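Local coordinates for putative sensory box/GGDEF family protein (PDB 3LID) that probably synthesises cyclic di-GMP from GTP as a whole protein, the part modelled here being its extracellular PDC-fold sensor domain, at residues Glu245-Ser251 and Leu263-Asn269. Sequence-based numbering, arbitrary orientation.
Sequences EHLIAFS and LIIDLSN
Residues 246-251 and 263-268 pair as antiparallel strands, the two arms of a beta hairpin in the smaller sheet of this PDC-type sensor domain, the N-to-C directions of these segments lying 168° apart. Hydrogen-bonded pairs are Leu247 with Leu267, Ala249 with Ile265 and Ser251 with Leu263, each joined by two backbone bonds; Leu267 N to Leu247 O, at 2.9 Å, is nearly straight (168° at the hydrogen). The ladder runs one bond further, from Asn269 N to Glu245 O (3.0 Å), but here the strand gives way to a helix and the donor stands above the carbonyl plane, and the bond is more bent.

Between these rungs, the non-hydrogen-bonded pairs turn His246, Ile248, Phe250, Ile264, Asp266 and Ser268 to one face. There Ile264 does most of the apolar work, with its two branches spread along the other strand. With CG1 beside the backbone N (chi1 -58°) and the chain bent again at chi2, CD1 reaches Phe250 CB at 3.6 Å, while CG2 meets Ile248 CG2 at 3.8 Å. The Phe250 ring itself leads away from the partner strand and touches Arg232 and Val233 of helix 230-234. Farther along, Ser268 CB sits over a face of the His246 ring in a CH-pi contact, 4.0 Å from the ring centroid. Asp266 OD2 is bonded to Tyr226 OH, and Ser268 OG caps the helix that starts at Asn269.

The other face, with Leu247, Ala249, Ser251, Leu263, Ile265 and Leu267, is buried: Ala249 and Ile265 lie against Ala19, and Ser251 and Leu263 against Leu23, all on the long helix 9-45. Outside the hairpin, strand 239-242 pairs with 246-254, and strand 189-195 flanks 260-268, making both arms interior strands of the sheet.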
ATOM      1  N   GLU A 245     -13.447 -20.545  18.067  1.00 32.81           N
ATOM      2  CA  GLU A 245     -12.458 -19.777  18.820  1.00 31.84           C
ATOM      3  C   GLU A 245     -12.153 -18.363  18.249  1.00 30.60           C
ATOM      4  O   GLU A 245     -11.756 -17.432  18.983  1.00 28.32           O
ATOM      5  CB  GLU A 245     -11.182 -20.571  18.842  1.00 33.11           C
ATOM      6  CG  GLU A 245     -11.358 -21.864  19.645  1.00 40.05           C
ATOM      7  CD  GLU A 245     -10.085 -22.264  20.347  1.00 49.51           C
ATOM      8  OE1 GLU A 245      -9.134 -22.683  19.637  1.00 53.27           O
ATOM      9  OE2 GLU A 245     -10.027 -22.155  21.604  1.00 53.63           O
ATOM     10  N   HIS A 246     -12.365 -18.233  16.963  1.00 27.53           N
ATOM     11  CA  HIS A 246     -12.181 -16.954  16.267  1.00 26.97           C
ATOM     12  C   HIS A 246     -13.351 -16.778  15.327  1.00 24.89           C
ATOM     13  O   HIS A 246     -13.759 -17.718  14.606  1.00 24.88           O
ATOM     14  CB  HIS A 246     -10.851 -16.961  15.461  1.00 27.38           C
ATOM     15  CG  HIS A 246      -9.662 -16.597  16.292  1.00 32.27           C
ATOM     16  ND1 HIS A 246      -9.044 -17.488  17.155  1.00 39.11           N
ATOM     17  CD2 HIS A 246      -8.993 -15.424  16.427  1.00 29.40           C
ATOM     18  CE1 HIS A 246      -8.066 -16.876  17.797  1.00 35.51           C
ATOM     19  NE2 HIS A 246      -8.031 -15.617  17.396  1.00 40.47           N
ATOM     20  N   LEU A 247     -13.835 -15.546  15.260  1.00 24.72           N
ATOM     21  CA  LEU A 247     -14.738 -15.123  14.192  1.00 21.81           C
ATOM     22  C   LEU A 247     -13.873 -14.357  13.180  1.00 21.03           C
ATOM     23  O   LEU A 247     -13.128 -13.476  13.597  1.00 22.88           O
ATOM     24  CB  LEU A 247     -15.698 -14.098  14.747  1.00 22.55           C
ATOM     25  CG  LEU A 247     -16.483 -13.366  13.649  1.00 23.32           C
ATOM     26  CD1 LEU A 247     -17.379 -14.302  12.776  1.00 25.55           C
ATOM     27  CD2 LEU A 247     -17.299 -12.214  14.287  1.00 23.25           C
ATOM     28  N   ILE A 248     -13.892 -14.773  11.934  1.00 22.15           N
ATOM     29  CA  ILE A 248     -13.129 -14.039  10.915  1.00 20.73           C
ATOM     30  C   ILE A 248     -14.169 -13.565   9.888  1.00 19.21           C
ATOM     31  O   ILE A 248     -14.921 -14.390   9.287  1.00 19.70           O
ATOM     32  CB  ILE A 248     -12.160 -14.959  10.219  1.00 21.68           C
ATOM     33  CG1 ILE A 248     -11.144 -15.496  11.243  1.00 27.79           C
ATOM     34  CG2 ILE A 248     -11.391 -14.170   9.108  1.00 21.88           C
ATOM     35  CD1 ILE A 248     -10.309 -16.442  10.635  1.00 35.47           C
ATOM     36  N   ALA A 249     -14.199 -12.246   9.659  1.00 18.69           N
ATOM     37  CA  ALA A 249     -14.966 -11.687   8.600  1.00 17.12           C
ATOM     38  C   ALA A 249     -13.967 -11.236   7.513  1.00 16.97           C
ATOM     39  O   ALA A 249     -12.858 -10.818   7.870  1.00 18.83           O
ATOM     40  CB  ALA A 249     -15.794 -10.496   9.087  1.00 18.18           C
ATOM     41  N   PHE A 250     -14.335 -11.456   6.262  1.00 15.85           N
ATOM     42  CA  PHE A 250     -13.356 -11.255   5.184  1.00 15.97           C
ATOM     43  C   PHE A 250     -14.023 -10.666   3.961  1.00 17.14           C
ATOM     44  O   PHE A 250     -15.252 -10.820   3.687  1.00 17.53           O
ATOM     45  CB  PHE A 250     -12.696 -12.604   4.819  1.00 15.73           C
ATOM     46  CG  PHE A 250     -13.727 -13.756   4.619  1.00 18.28           C
ATOM     47  CD1 PHE A 250     -14.356 -13.962   3.396  1.00 20.34           C
ATOM     48  CD2 PHE A 250     -14.033 -14.609   5.705  1.00 24.39           C
ATOM     49  CE1 PHE A 250     -15.325 -15.006   3.252  1.00 22.79           C
ATOM     50  CE2 PHE A 250     -14.978 -15.628   5.556  1.00 21.62           C
ATOM     51  CZ  PHE A 250     -15.605 -15.808   4.359  1.00 22.35           C
ATOM     52  N   SER A 251     -13.216  -9.928   3.190  1.00 15.45           N
ATOM     53  CA  SER A 251     -13.688  -9.432   1.932  1.00 15.87           C
ATOM     54  C   SER A 251     -12.411  -9.308   1.079  1.00 15.51           C
ATOM     55  O   SER A 251     -11.294  -9.494   1.596  1.00 17.44           O
ATOM     56  CB  SER A 251     -14.403  -8.085   2.045  1.00 19.58           C
ATOM     57  OG  SER A 251     -13.441  -7.133   2.491  1.00 22.04           O
ATOM     58  N   LEU A 263      -9.113  -8.291   2.961  1.00 17.07           N
ATOM     59  CA  LEU A 263      -9.222  -7.463   4.135  1.00 16.70           C
ATOM     60  C   LEU A 263      -9.897  -8.393   5.179  1.00 17.86           C
ATOM     61  O   LEU A 263     -10.911  -9.018   4.884  1.00 17.55           O
ATOM     62  CB  LEU A 263     -10.168  -6.273   3.895  1.00 18.02           C
ATOM     63  CG  LEU A 263      -9.558  -5.070   3.121  1.00 22.20           C
ATOM     64  CD1 LEU A 263      -8.835  -5.489   1.845  1.00 21.14           C
ATOM     65  CD2 LEU A 263     -10.764  -4.135   2.774  1.00 22.94           C
ATOM     66  N   ILE A 264      -9.324  -8.419   6.359  1.00 18.03           N
ATOM     67  CA  ILE A 264      -9.751  -9.393   7.423  1.00 17.53           C
ATOM     68  C   ILE A 264     -10.030  -8.695   8.688  1.00 16.68           C
ATOM     69  O   ILE A 264      -9.255  -7.852   9.145  1.00 18.28           O
ATOM     70  CB  ILE A 264      -8.617 -10.366   7.651  1.00 16.87           C
ATOM     71  CG1 ILE A 264      -8.230 -11.107   6.346  1.00 22.22           C
ATOM     72  CG2 ILE A 264      -8.894 -11.362   8.844  1.00 21.14           C
ATOM     73  CD1 ILE A 264      -9.263 -11.972   5.761  1.00 20.33           C
ATOM     74  N   ILE A 265     -11.140  -9.098   9.363  1.00 18.20           N
ATOM     75  CA  ILE A 265     -11.372  -8.708  10.715  1.00 16.82           C
ATOM     76  C   ILE A 265     -11.418 -10.048  11.459  1.00 19.63           C
ATOM     77  O   ILE A 265     -12.258 -10.870  11.149  1.00 20.03           O
ATOM     78  CB  ILE A 265     -12.685  -7.920  10.895  1.00 19.28           C
ATOM     79  CG1 ILE A 265     -12.509  -6.569  10.212  1.00 18.40           C
ATOM     80  CG2 ILE A 265     -12.998  -7.661  12.409  1.00 19.97           C
ATOM     81  CD1 ILE A 265     -13.727  -5.720  10.150  1.00 21.36           C
ATOM     82  N   ASP A 266     -10.472 -10.240  12.363  1.00 19.54           N
ATOM     83  CA  ASP A 266     -10.268 -11.516  13.081  1.00 22.01           C
ATOM     84  C   ASP A 266     -10.414 -11.186  14.561  1.00 24.08           C
ATOM     85  O   ASP A 266      -9.632 -10.444  15.120  1.00 24.63           O
ATOM     86  CB  ASP A 266      -8.885 -12.115  12.691  1.00 23.03           C
ATOM     87  CG  ASP A 266      -8.441 -13.263  13.573  1.00 24.32           C
ATOM     88  OD1 ASP A 266      -9.162 -13.615  14.548  1.00 26.44           O
ATOM     89  OD2 ASP A 266      -7.325 -13.784  13.308  1.00 24.11           O
ATOM     90  N   LEU A 267     -11.488 -11.685  15.208  1.00 25.21           N
ATOM     91  CA  LEU A 267     -11.687 -11.438  16.643  1.00 24.94           C
ATOM     92  C   LEU A 267     -11.765 -12.793  17.384  1.00 26.16           C
ATOM     93  O   LEU A 267     -12.460 -13.739  16.938  1.00 24.20           O
ATOM     94  CB  LEU A 267     -13.032 -10.773  16.854  1.00 25.73           C
ATOM     95  CG  LEU A 267     -13.047  -9.367  16.254  1.00 29.11           C
ATOM     96  CD1 LEU A 267     -14.477  -9.017  15.889  1.00 34.32           C
ATOM     97  CD2 LEU A 267     -12.457  -8.461  17.303  1.00 32.84           C
ATOM     98  N   SER A 268     -11.000 -12.913  18.450  1.00 28.11           N
ATOM     99  CA  SER A 268     -11.082 -14.162  19.281  1.00 31.39           C
ATOM    100  C   SER A 268     -12.329 -14.083  20.170  1.00 32.63           C
ATOM    101  O   SER A 268     -12.988 -13.007  20.301  1.00 32.98           O
ATOM    102  CB  SER A 268      -9.877 -14.211  20.193  1.00 32.01           C
ATOM    103  OG  SER A 268      -9.981 -13.098  21.077  1.00 34.28           O
ATOM    104  N   ASN A 269     -12.685 -15.211  20.783  1.00 34.25           N
ATOM    105  CA  ASN A 269     -13.818 -15.211  21.717  1.00 35.38           C
ATOM    106  C   ASN A 269     -13.697 -14.165  22.746  1.00 35.36           C
ATOM    107  O   ASN A 269     -14.687 -13.550  23.139  1.00 36.00           O
ATOM    108  CB  ASN A 269     -13.920 -16.551  22.443  1.00 36.63           C
ATOM    109  CG  ASN A 269     -14.306 -17.658  21.511  1.00 39.13           C
ATOM    110  OD1 ASN A 269     -13.879 -18.808  21.682  1.00 45.97           O
ATOM    111  ND2 ASN A 269     -15.096 -17.326  20.494  1.00 38.06           N
TER